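Local coordinates for phenazine biosynthesis protein PhzF family (Enterococcus faecalis, PDB 1S7J) that probably acts as an isomerase of the PhzF family, whose members share the diaminopimelate epimerase-like fold, though its substrate is not known, at residues Val34-Asn37 against Ile38-Asn42; Thr50-Gly54 against Gln55-Leu59; Arg60-Pro64 against Glu65-Asp69; Phe95-Ser99 against Gly100-Val104. All blocks are in the same frame, centred on the assembly; numbering follows the deposited sequence.

Contact 1 (Val34-Asn37 against Ile38-Asn42)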
loop_
_atom_site.group_PDB
_atom_site.type_symbol
_atom_site.label_atom_id
_atom_site.label_comp_id
_atom_site.label_asym_id
_atom_site.label_seq_id
_atom_site.Cartn_x
_atom_site.Cartn_y
_atom_site.Cartn_z
ATOM N N VAL A 34 19.036 -15.202 4.840
ATOM C CA VAL A 34 17.958 -16.144 4.660
ATOM C C VAL A 34 16.633 -15.468 4.362
ATOM O O VAL A 34 15.844 -15.964 3.551
ATOM C CB VAL A 34 17.793 -17.030 5.881
ATOM C CG1 VAL A 34 16.678 -18.032 5.660
ATOM C CG2 VAL A 34 19.102 -17.734 6.190
ATOM N N MET A 35 16.353 -14.379 5.053
ATOM C CA MET A 35 15.115 -13.657 4.848
ATOM C C MET A 35 15.075 -12.996 3.473
ATOM O O MET A 35 14.002 -12.835 2.877
ATOM C CB MET A 35 14.911 -12.622 5.952
ATOM C CG MET A 35 14.690 -13.230 7.331
ATOM S SD MET A 35 14.039 -12.028 8.524
ATOM C CE MET A 35 15.586 -11.486 9.268
ATOM N N GLN A 36 16.240 -12.558 3.006
ATOM C CA GLN A 36 16.368 -11.931 1.696
ATOM C C GLN A 36 16.105 -12.995 0.642
ATOM O O GLN A 36 15.329 -12.793 -0.295
ATOM C CB GLN A 36 17.787 -11.395 1.505
ATOM C CG GLN A 36 18.001 -10.698 0.165
ATOM C CD GLN A 36 17.213 -9.405 0.060
ATOM O OE1 GLN A 36 17.670 -8.354 0.521
ATOM N NE2 GLN A 36 16.015 -9.471 -0.534
ATOM N N ASN A 37 16.759 -14.133 0.818
ATOM C CA ASN A 37 16.638 -15.258 -0.094
ATOM C C ASN A 37 15.225 -15.771 -0.199
ATOM O O ASN A 37 14.803 -16.226 -1.260
ATOM C CB ASN A 37 17.589 -16.383 0.309
ATOM C CG ASN A 37 19.012 -16.160 -0.197
ATOM O OD1 ASN A 37 19.969 -16.687 0.375
ATOM N ND2 ASN A 37 19.137 -15.422 -1.285
ATOM N N ILE A 38 14.481 -15.718 0.897
ATOM C CA ILE A 38 13.097 -16.163 0.878
ATOM C C ILE A 38 12.268 -15.241 0.035
ATOM O O ILE A 38 11.356 -15.682 -0.663
ATOM C CB ILE A 38 12.493 -16.218 2.306
ATOM C CG1 ILE A 38 13.079 -17.388 3.080
ATOM C CG2 ILE A 38 10.981 -16.321 2.242
ATOM C CD1 ILE A 38 12.740 -17.376 4.532
ATOM N N ALA A 39 12.581 -13.932 0.104
ATOM C CA ALA A 39 11.848 -12.913 -0.658
ATOM C C ALA A 39 12.139 -13.034 -2.147
ATOM O O ALA A 39 11.282 -12.755 -2.993
ATOM C CB ALA A 39 12.206 -11.528 -0.153
ATOM N N ILE A 40 13.369 -13.403 -2.475
ATOM C CA ILE A 40 13.763 -13.577 -3.862
ATOM C C ILE A 40 13.007 -14.785 -4.396
ATOM O O ILE A 40 12.369 -14.732 -5.456
ATOM C CB ILE A 40 15.281 -13.842 -3.978
ATOM C CG1 ILE A 40 16.062 -12.611 -3.512
ATOM C CG2 ILE A 40 15.648 -14.187 -5.400
ATOM C CD1 ILE A 40 17.559 -12.821 -3.441
ATOM N N GLU A 41 13.055 -15.854 -3.606
ATOM C CA GLU A 41 12.432 -17.131 -3.896
ATOM C C GLU A 41 10.938 -17.097 -4.264
ATOM O O GLU A 41 10.553 -17.613 -5.322
ATOM C CB GLU A 41 12.672 -18.086 -2.720
ATOM C CG GLU A 41 12.123 -19.493 -2.901
ATOM C CD GLU A 41 12.738 -20.245 -4.075
ATOM O OE1 GLU A 41 11.970 -20.808 -4.873
ATOM O OE2 GLU A 41 13.981 -20.284 -4.190
ATOM N N ASN A 42 10.102 -16.551 -3.394
ATOM C CA ASN A 42 8.676 -16.492 -3.696
ATOM C C ASN A 42 8.318 -15.384 -4.663
ATOM O O ASN A 42 7.184 -15.287 -5.134
ATOM C CB ASN A 42 7.832 -16.427 -2.425
ATOM C CG ASN A 42 8.225 -15.302 -1.514
ATOM O OD1 ASN A 42 8.565 -14.211 -1.963
ATOM N ND2 ASN A 42 8.161 -15.543 -0.204
#
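E41 N donates to N37 O at 2.9 Å and I40 N to Q36 O at 3.0 Å, the latter approaching in the plane of the carbonyl. Earlier in the helix, I38 N reaches V34 O at 3.0 Å, while the bond from A39 N to M35 O, at 3.3 Å, is weak. These four i to i+4 bonds hold the two segments together as consecutive turns of one helix. Packing against the turn comes next. I38 lays its CG1 over the carbonyl oxygen of V34, 3.1 Å away, and its CD1 then meets V34 CG1 at 4.1 Å, the two side chains passing at a slant. CG1 of V34 can take part because it stands opposite the backbone N (chi1 -179°), on the side that faces the next turn. On another flank of the helix N37 and I40 run side by side, pointing the same way, with N37 ND2 3.7 Å from I40 CD1. I40 CG1 also rests on Q36 O at 3.3 Å. M35, I38 and A39 turn to the body of the protein, where F49, Y24 and F62 lie on strands, and Q36 NE2 makes a weak hydrogen bond to T63 O. The residues belong to an amphipathic alpha-helix, 32-42, which connects the parallel neighbouring strands 19-25 and 47-53.

Contact 2 (Thr50-Gly54 against Gln55-Leu59); sequences TVKEG and QSYAL
T50 and A58 meet near the open end of a beta hairpin, in which strand 47-53 turns back into strand 56-62 through a type II' turn from E53 to S56. The carbonyl oxygen of A58 accepts twice: V51 N arrives in the carbonyl plane, on a lone pair, at 3.2 Å, and T50 OG1 comes from above that plane at 3.1 Å. The hydroxyl gets there because OG1 lies opposite the backbone N of T50 (chi1 -172°), turned to the partner strand. A58 N answers to V51 O at 3.1 Å, so V51 and A58 form a complete hydrogen-bonded pair. Beside the turn E53 N donates to S56 O at 2.8 Å. G54 (phi 87°, psi -104°) takes the second position of the turn, with a backbone shape open to a residue without a side chain. On the hairpin's outer edges, T50 bonds through its backbone to Y24 and L26, and Y57 to H94 and T96. E53 OE2 has a weak bond from W29 NE1, while OE1 of the same carboxylate rests on A58 CB at 3.3 Å. T50, K52, Y57 and L59 share one face of the hairpin, and there Y57 packs on L82 of helix 72-85. K52 slants across the tyrosine, its CG placed over one face, toward the rim, 4.2 Å from the centroid of the Y57 ring in a CH-pi contact.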
loop_
_atom_site.group_PDB
_atom_site.type_symbol
_atom_site.label_atom_id
_atom_site.label_comp_id
_atom_site.label_asym_id
_atom_site.label_seq_id
_atom_site.Cartn_x
_atom_site.Cartn_y
_atom_site.Cartn_z
ATOM N N THR A 50 7.913 -11.381 10.962
ATOM C CA THR A 50 7.643 -10.800 12.267
ATOM C C THR A 50 7.934 -11.770 13.406
ATOM O O THR A 50 7.877 -12.981 13.227
ATOM C CB THR A 50 6.167 -10.310 12.360
ATOM O OG1 THR A 50 5.975 -9.576 13.568
ATOM C CG2 THR A 50 5.201 -11.485 12.336
ATOM N N VAL A 51 8.319 -11.220 14.559
ATOM C CA VAL A 51 8.598 -12.027 15.753
ATOM C C VAL A 51 8.133 -11.261 16.997
ATOM O O VAL A 51 8.509 -10.099 17.210
ATOM C CB VAL A 51 10.080 -12.446 15.894
ATOM C CG1 VAL A 51 10.354 -13.402 17.043
ATOM C CG2 VAL A 51 10.646 -13.034 14.622
ATOM N N LYS A 52 7.268 -11.901 17.789
ATOM C CA LYS A 52 6.739 -11.289 19.001
ATOM C C LYS A 52 7.869 -10.971 19.968
ATOM O O LYS A 52 8.600 -11.864 20.397
ATOM C CB LYS A 52 5.730 -12.224 19.680
ATOM C CG LYS A 52 4.924 -11.568 20.804
ATOM C CD LYS A 52 4.177 -12.606 21.622
ATOM C CE LYS A 52 3.306 -11.973 22.691
ATOM N NZ LYS A 52 2.111 -11.285 22.121
ATOM N N GLU A 53 8.044 -9.682 20.252
ATOM C CA GLU A 53 9.071 -9.232 21.180
ATOM C C GLU A 53 8.395 -8.478 22.338
ATOM O O GLU A 53 8.203 -7.257 22.294
ATOM C CB GLU A 53 10.117 -8.371 20.460
ATOM C CG GLU A 53 10.978 -9.191 19.488
ATOM C CD GLU A 53 12.114 -8.397 18.862
ATOM O OE1 GLU A 53 11.998 -7.159 18.748
ATOM O OE2 GLU A 53 13.126 -9.023 18.475
ATOM N N GLY A 54 8.040 -9.238 23.366
ATOM C CA GLY A 54 7.365 -8.683 24.510
ATOM C C GLY A 54 5.871 -8.664 24.252
ATOM O O GLY A 54 5.213 -9.705 24.272
ATOM N N GLN A 55 5.353 -7.491 23.958
ATOM C CA GLN A 55 3.927 -7.294 23.699
ATOM C C GLN A 55 3.736 -6.660 22.324
ATOM O O GLN A 55 2.605 -6.407 21.876
ATOM C CB GLN A 55 3.351 -6.390 24.773
ATOM C CG GLN A 55 4.125 -5.094 24.933
ATOM C CD GLN A 55 3.768 -4.368 26.180
ATOM O OE1 GLN A 55 2.711 -3.740 26.274
ATOM N NE2 GLN A 55 4.630 -4.451 27.192
ATOM N N SER A 56 4.845 -6.345 21.689
ATOM C CA SER A 56 4.846 -5.758 20.372
ATOM C C SER A 56 5.375 -6.812 19.395
ATOM O O SER A 56 5.910 -7.852 19.819
ATOM C CB SER A 56 5.764 -4.517 20.330
ATOM O OG SER A 56 5.276 -3.467 21.147
ATOM N N TYR A 57 5.159 -6.600 18.115
ATOM C CA TYR A 57 5.667 -7.520 17.116
ATOM C C TYR A 57 6.679 -6.784 16.245
ATOM O O TYR A 57 6.349 -5.773 15.613
ATOM C CB TYR A 57 4.534 -8.088 16.243
ATOM C CG TYR A 57 3.687 -9.153 16.908
ATOM C CD1 TYR A 57 2.534 -8.812 17.618
ATOM C CD2 TYR A 57 4.011 -10.509 16.786
ATOM C CE1 TYR A 57 1.725 -9.783 18.184
ATOM C CE2 TYR A 57 3.208 -11.490 17.352
ATOM C CZ TYR A 57 2.062 -11.120 18.050
ATOM O OH TYR A 57 1.251 -12.086 18.604
ATOM N N ALA A 58 7.914 -7.251 16.264
ATOM C CA ALA A 58 8.967 -6.658 15.470
ATOM C C ALA A 58 8.734 -7.001 13.977
ATOM O O ALA A 58 8.708 -8.170 13.605
ATOM C CB ALA A 58 10.316 -7.176 15.925
ATOM N N LEU A 59 8.519 -5.975 13.152
ATOM C CA LEU A 59 8.288 -6.174 11.723
ATOM C C LEU A 59 9.552 -5.975 10.904
ATOM O O LEU A 59 10.430 -5.193 11.267
ATOM C CB LEU A 59 7.207 -5.227 11.210
ATOM C CG LEU A 59 5.919 -5.864 10.681
ATOM C CD1 LEU A 59 5.039 -4.776 10.116
ATOM C CD2 LEU A 59 6.212 -6.926 9.616
#

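Contact 3 (Arg60-Pro64 against Glu65-Asp69); sequences RWFTP and EREID
R60 and E67 form the one salt bridge between these segments, across the hairpin of strand 56-62 and weakly bonded strand 67-68. R60 NH2 alone does the gripping: it sits 2.6 Å from E67 OE1 and makes a weak hydrogen bond to OE2 at 2.7 Å. The guanidinium and carboxylate planes are 34° apart, and the carboxylate oxygens meet the guanidinium at its edge. The firmer hydrogen bonds gather at T63. Its OG1 receives R66 NH1 at 2.7 Å, in the guanidinium plane and nearly straight (164°), and itself donates to R66 O at 3.2 Å on a lone pair. T63 N reaches the same carbonyl oxygen at 3.0 Å, from above its plane. With OG1 set between the backbone N and the carbonyl carbon (chi1 67°), the hydroxyl faces both groups of R66, which folds back alongside the threonine. Contacts with F62 and apolar packing follow. E67 CB stands over one face of F62, 4.1 Å from the ring centroid, as a CH-pi contact; the polar carboxylate lies stacked on the ring. W61 CB meets I68 CG2 at 3.8 Å. T63 packs on E46, the predicted active-site residue, so the turn probably lines the site. Helix 32-42 covers F62 with M35 and A39, while W29 makes a cation-pi contact with R60. Strand 47-53 hydrogen-bonds to strand 56-62, and W61 NE1 reaches T75 OG1 on helix 72-85.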
loop_
_atom_site.group_PDB
_atom_site.type_symbol
_atom_site.label_atom_id
_atom_site.label_comp_id
_atom_site.label_asym_id
_atom_site.label_seq_id
_atom_site.Cartn_x
_atom_site.Cartn_y
_atom_site.Cartn_z
ATOM N N ARG A 60 9.568 -6.622 9.740
ATOM C CA ARG A 60 10.685 -6.583 8.813
ATOM C C ARG A 60 10.114 -6.876 7.412
ATOM O O ARG A 60 9.396 -7.861 7.233
ATOM C CB ARG A 60 11.673 -7.675 9.179
ATOM C CG ARG A 60 13.109 -7.311 9.044
ATOM C CD ARG A 60 13.716 -7.023 10.392
ATOM N NE ARG A 60 14.979 -7.737 10.591
ATOM C CZ ARG A 60 16.100 -7.496 9.905
ATOM N NH1 ARG A 60 17.200 -8.193 10.160
ATOM N NH2 ARG A 60 16.118 -6.569 8.967
ATOM N N TRP A 61 10.378 -6.009 6.447
ATOM C CA TRP A 61 9.890 -6.226 5.088
ATOM C C TRP A 61 11.052 -6.387 4.150
ATOM O O TRP A 61 12.081 -5.723 4.292
ATOM C CB TRP A 61 9.041 -5.064 4.593
ATOM C CG TRP A 61 8.055 -4.535 5.560
ATOM C CD1 TRP A 61 6.709 -4.796 5.595
ATOM C CD2 TRP A 61 8.299 -3.580 6.588
ATOM N NE1 TRP A 61 6.109 -4.049 6.569
ATOM C CE2 TRP A 61 7.064 -3.288 7.200
ATOM C CE3 TRP A 61 9.456 -2.924 7.055
ATOM C CZ2 TRP A 61 6.938 -2.373 8.250
ATOM C CZ3 TRP A 61 9.335 -2.015 8.100
ATOM C CH2 TRP A 61 8.083 -1.747 8.684
ATOM N N PHE A 62 10.875 -7.264 3.162
ATOM C CA PHE A 62 11.870 -7.533 2.140
ATOM C C PHE A 62 11.214 -7.683 0.789
ATOM O O PHE A 62 10.104 -8.194 0.700
ATOM C CB PHE A 62 12.575 -8.869 2.418
ATOM C CG PHE A 62 13.534 -8.835 3.560
ATOM C CD1 PHE A 62 13.091 -9.023 4.864
ATOM C CD2 PHE A 62 14.895 -8.649 3.337
ATOM C CE1 PHE A 62 13.982 -9.032 5.926
ATOM C CE2 PHE A 62 15.800 -8.658 4.395
ATOM C CZ PHE A 62 15.341 -8.849 5.693
ATOM N N THR A 63 11.831 -7.148 -0.241
ATOM C CA THR A 63 11.360 -7.304 -1.572
ATOM C C THR A 63 12.371 -8.260 -2.296
ATOM O O THR A 63 13.442 -8.572 -1.760
ATOM C CB THR A 63 11.153 -5.982 -2.342
ATOM O OG1 THR A 63 12.440 -5.395 -2.549
ATOM C CG2 THR A 63 10.285 -5.015 -1.565
ATOM N N PRO A 64 12.074 -8.626 -3.503
ATOM C CA PRO A 64 13.075 -9.415 -4.173
ATOM C C PRO A 64 14.467 -8.780 -4.316
ATOM O O PRO A 64 15.446 -9.457 -4.584
ATOM C CB PRO A 64 12.438 -9.824 -5.447
ATOM C CG PRO A 64 10.968 -9.936 -5.045
ATOM C CD PRO A 64 10.794 -8.713 -4.199
ATOM N N GLU A 65 14.505 -7.440 -4.192
ATOM C CA GLU A 65 15.772 -6.683 -4.321
ATOM C C GLU A 65 16.531 -6.564 -2.996
ATOM O O GLU A 65 17.746 -6.827 -2.932
ATOM C CB GLU A 65 15.516 -5.320 -4.912
ATOM C CG GLU A 65 15.648 -5.333 -6.425
ATOM C CD GLU A 65 15.640 -3.926 -6.972
ATOM O OE1 GLU A 65 16.408 -3.078 -6.441
ATOM O OE2 GLU A 65 14.855 -3.641 -7.893
ATOM N N ARG A 66 15.834 -6.072 -1.967
ATOM C CA ARG A 66 16.407 -5.927 -0.625
ATOM C C ARG A 66 15.364 -5.418 0.399
ATOM O O ARG A 66 14.196 -5.249 0.063
ATOM C CB ARG A 66 17.686 -5.051 -0.663
ATOM C CG ARG A 66 17.531 -3.556 -0.405
ATOM C CD ARG A 66 16.786 -2.723 -1.437
ATOM N NE ARG A 66 15.449 -3.182 -1.805
ATOM C CZ ARG A 66 14.444 -2.358 -2.126
ATOM N NH1 ARG A 66 13.264 -2.849 -2.483
ATOM N NH2 ARG A 66 14.607 -1.039 -2.027
ATOM N N GLU A 67 15.799 -5.205 1.645
ATOM C CA GLU A 67 14.889 -4.736 2.708
ATOM C C GLU A 67 14.447 -3.284 2.563
ATOM O O GLU A 67 15.275 -2.389 2.383
ATOM C CB GLU A 67 15.520 -4.934 4.071
ATOM C CG GLU A 67 14.591 -4.618 5.211
ATOM C CD GLU A 67 15.146 -5.071 6.532
ATOM O OE1 GLU A 67 16.310 -5.561 6.548
ATOM O OE2 GLU A 67 14.435 -4.952 7.562
ATOM N N ILE A 68 13.141 -3.052 2.659
ATOM C CA ILE A 68 12.603 -1.716 2.538
ATOM C C ILE A 68 12.236 -1.109 3.923
ATOM O O ILE A 68 12.073 -1.828 4.900
ATOM C CB ILE A 68 11.394 -1.694 1.543
ATOM C CG1 ILE A 68 10.851 -0.228 1.346
ATOM C CG2 ILE A 68 10.294 -2.644 2.014
ATOM C CD1 ILE A 68 11.873 0.823 0.892
ATOM N N ASP A 69 12.168 0.227 3.968
ATOM C CA ASP A 69 11.844 0.963 5.204
ATOM C C ASP A 69 10.435 0.728 5.697
ATOM O O ASP A 69 10.168 0.833 6.893
ATOM C CB ASP A 69 12.017 2.477 4.993
ATOM C CG ASP A 69 13.451 2.883 4.738
ATOM O OD1 ASP A 69 14.317 2.627 5.609
ATOM O OD2 ASP A 69 13.710 3.476 3.668
#

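Contact 4 (Phe95-Ser99 against Gly100-Val104); sequences FTSQS and GPLAV
F95 and L102 form an antiparallel hydrogen-bonded pair in the beta hairpin of strands 92-97 and 100-107. F95 N points almost straight at L102 O (2.7 Å, 178°), and L102 N returns to F95 O at 3.1 Å from above the carbonyl plane. Their CB atoms lie on the same face, 4.1 Å apart. Further along, the F95 ring offers its edge to V104, whose CG2 touches F95 CE2 at 3.8 Å near the ring plane. Nearer the turn, L102 CD1 comes up against the hydroxyl and CB of S97. Held between backbone N and carbonyl carbon (chi1 68°), the S97 hydroxyl faces across the loop, where it donates to G100 O and accepts a weak bond from S99 N. It thus bonds within its own segment and across to G100. G100 turns the chain with a positive phi, 79°. The loop is also fixed from outside: S99 OG bonds to D69 O, and Q98 NE2 weakly to D69 OD1. Behind the hairpin, T78 and L82 of helix 72-85 pack on F95, while T75 and A79 meet V104, which also touches Y111 and L113 of the next strand. T96 bonds through its backbone to Y57. A water bridges the turn, donating to P101 O at 2.9 Å and, weakly, to S99 O at 3.3 Å.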
loop_
_atom_site.group_PDB
_atom_site.type_symbol
_atom_site.label_atom_id
_atom_site.label_comp_id
_atom_site.label_asym_id
_atom_site.label_seq_id
_atom_site.Cartn_x
_atom_site.Cartn_y
_atom_site.Cartn_z
ATOM N N PHE A 95 3.507 -2.926 16.460
ATOM C CA PHE A 95 4.742 -3.409 15.865
ATOM C C PHE A 95 5.918 -2.509 16.186
ATOM O O PHE A 95 5.745 -1.328 16.448
ATOM C CB PHE A 95 4.589 -3.507 14.340
ATOM C CG PHE A 95 3.486 -4.413 13.894
ATOM C CD1 PHE A 95 3.683 -5.797 13.829
ATOM C CD2 PHE A 95 2.258 -3.898 13.521
ATOM C CE1 PHE A 95 2.663 -6.650 13.398
ATOM C CE2 PHE A 95 1.225 -4.738 13.088
ATOM C CZ PHE A 95 1.432 -6.120 13.029
ATOM N N THR A 96 7.128 -3.081 16.163
ATOM C CA THR A 96 8.334 -2.314 16.415
ATOM C C THR A 96 9.306 -2.360 15.221
ATOM O O THR A 96 10.342 -2.991 15.266
ATOM C CB THR A 96 9.056 -2.721 17.714
ATOM O OG1 THR A 96 9.551 -4.064 17.639
ATOM C CG2 THR A 96 8.109 -2.615 18.872
ATOM N N SER A 97 8.942 -1.645 14.167
ATOM C CA SER A 97 9.759 -1.612 12.961
ATOM C C SER A 97 11.023 -0.756 13.050
ATOM O O SER A 97 11.397 -0.258 14.113
ATOM C CB SER A 97 8.925 -1.151 11.779
ATOM O OG SER A 97 8.551 0.210 11.891
ATOM N N GLN A 98 11.723 -0.648 11.913
ATOM C CA GLN A 98 12.914 0.157 11.857
ATOM C C GLN A 98 12.497 1.615 11.657
ATOM O O GLN A 98 13.258 2.530 11.932
ATOM C CB GLN A 98 13.917 -0.367 10.786
ATOM C CG GLN A 98 13.453 -0.323 9.335
ATOM C CD GLN A 98 14.553 -0.761 8.364
ATOM O OE1 GLN A 98 15.239 -1.759 8.594
ATOM N NE2 GLN A 98 14.737 0.017 7.298
ATOM N N SER A 99 11.248 1.808 11.226
ATOM C CA SER A 99 10.653 3.126 11.023
ATOM C C SER A 99 9.737 3.520 12.205
ATOM O O SER A 99 8.767 4.278 12.031
ATOM C CB SER A 99 9.850 3.116 9.732
ATOM O OG SER A 99 10.695 2.722 8.670
ATOM N N GLY A 100 10.078 3.026 13.385
ATOM C CA GLY A 100 9.309 3.321 14.574
ATOM C C GLY A 100 8.042 2.519 14.737
ATOM O O GLY A 100 7.584 1.876 13.804
ATOM N N PRO A 101 7.427 2.577 15.930
ATOM C CA PRO A 101 6.196 1.861 16.258
ATOM C C PRO A 101 5.061 2.073 15.266
ATOM O O PRO A 101 4.816 3.188 14.800
ATOM C CB PRO A 101 5.844 2.405 17.646
ATOM C CG PRO A 101 6.482 3.771 17.654
ATOM C CD PRO A 101 7.812 3.461 17.037
ATOM N N LEU A 102 4.373 0.975 14.960
ATOM C CA LEU A 102 3.253 0.961 14.032
ATOM C C LEU A 102 2.100 0.252 14.724
ATOM O O LEU A 102 2.323 -0.627 15.560
ATOM C CB LEU A 102 3.639 0.189 12.774
ATOM C CG LEU A 102 4.937 0.594 12.086
ATOM C CD1 LEU A 102 5.381 -0.478 11.128
ATOM C CD2 LEU A 102 4.732 1.912 11.375
ATOM N N ALA A 103 0.882 0.596 14.357
ATOM C CA ALA A 103 -0.295 -0.003 14.940
ATOM C C ALA A 103 -1.378 -0.216 13.910
ATOM O O ALA A 103 -1.628 0.646 13.072
ATOM C CB ALA A 103 -0.825 0.874 16.064
ATOM N N VAL A 104 -2.002 -1.389 13.956
ATOM C CA VAL A 104 -3.094 -1.723 13.048
ATOM C C VAL A 104 -4.267 -2.085 13.953
ATOM O O VAL A 104 -4.086 -2.781 14.955
ATOM C CB VAL A 104 -2.732 -2.945 12.117
ATOM C CG1 VAL A 104 -3.856 -3.198 11.120
ATOM C CG2 VAL A 104 -1.431 -2.674 11.371
HETATM O O HOH W 1 6.320 5.563 13.920
#

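Overall arrangement
Following the chain, the four contacts come strictly in series: none encloses or crosses another. Contact 1 closes successive turns of helix 32-42; contacts 2, 3 and 4 each close a reversal between neighbouring strands. Contacts 2 and 3 share strand 56-62, one at its start and the other at its end, with centres about 18 Å apart. Folding brings further pieces together. Contact 1 packs on contact 3, where I40 CG1 lies 3.4 Å from P64 O, tying helix 32-42 to the second reversal. Contact 4 borders both hairpins: strand 92-97 runs beside contact 2, and its loop reaches the end of contact 3. Contacts 1 and 4, about 10 Å apart at their nearest atoms, do not touch.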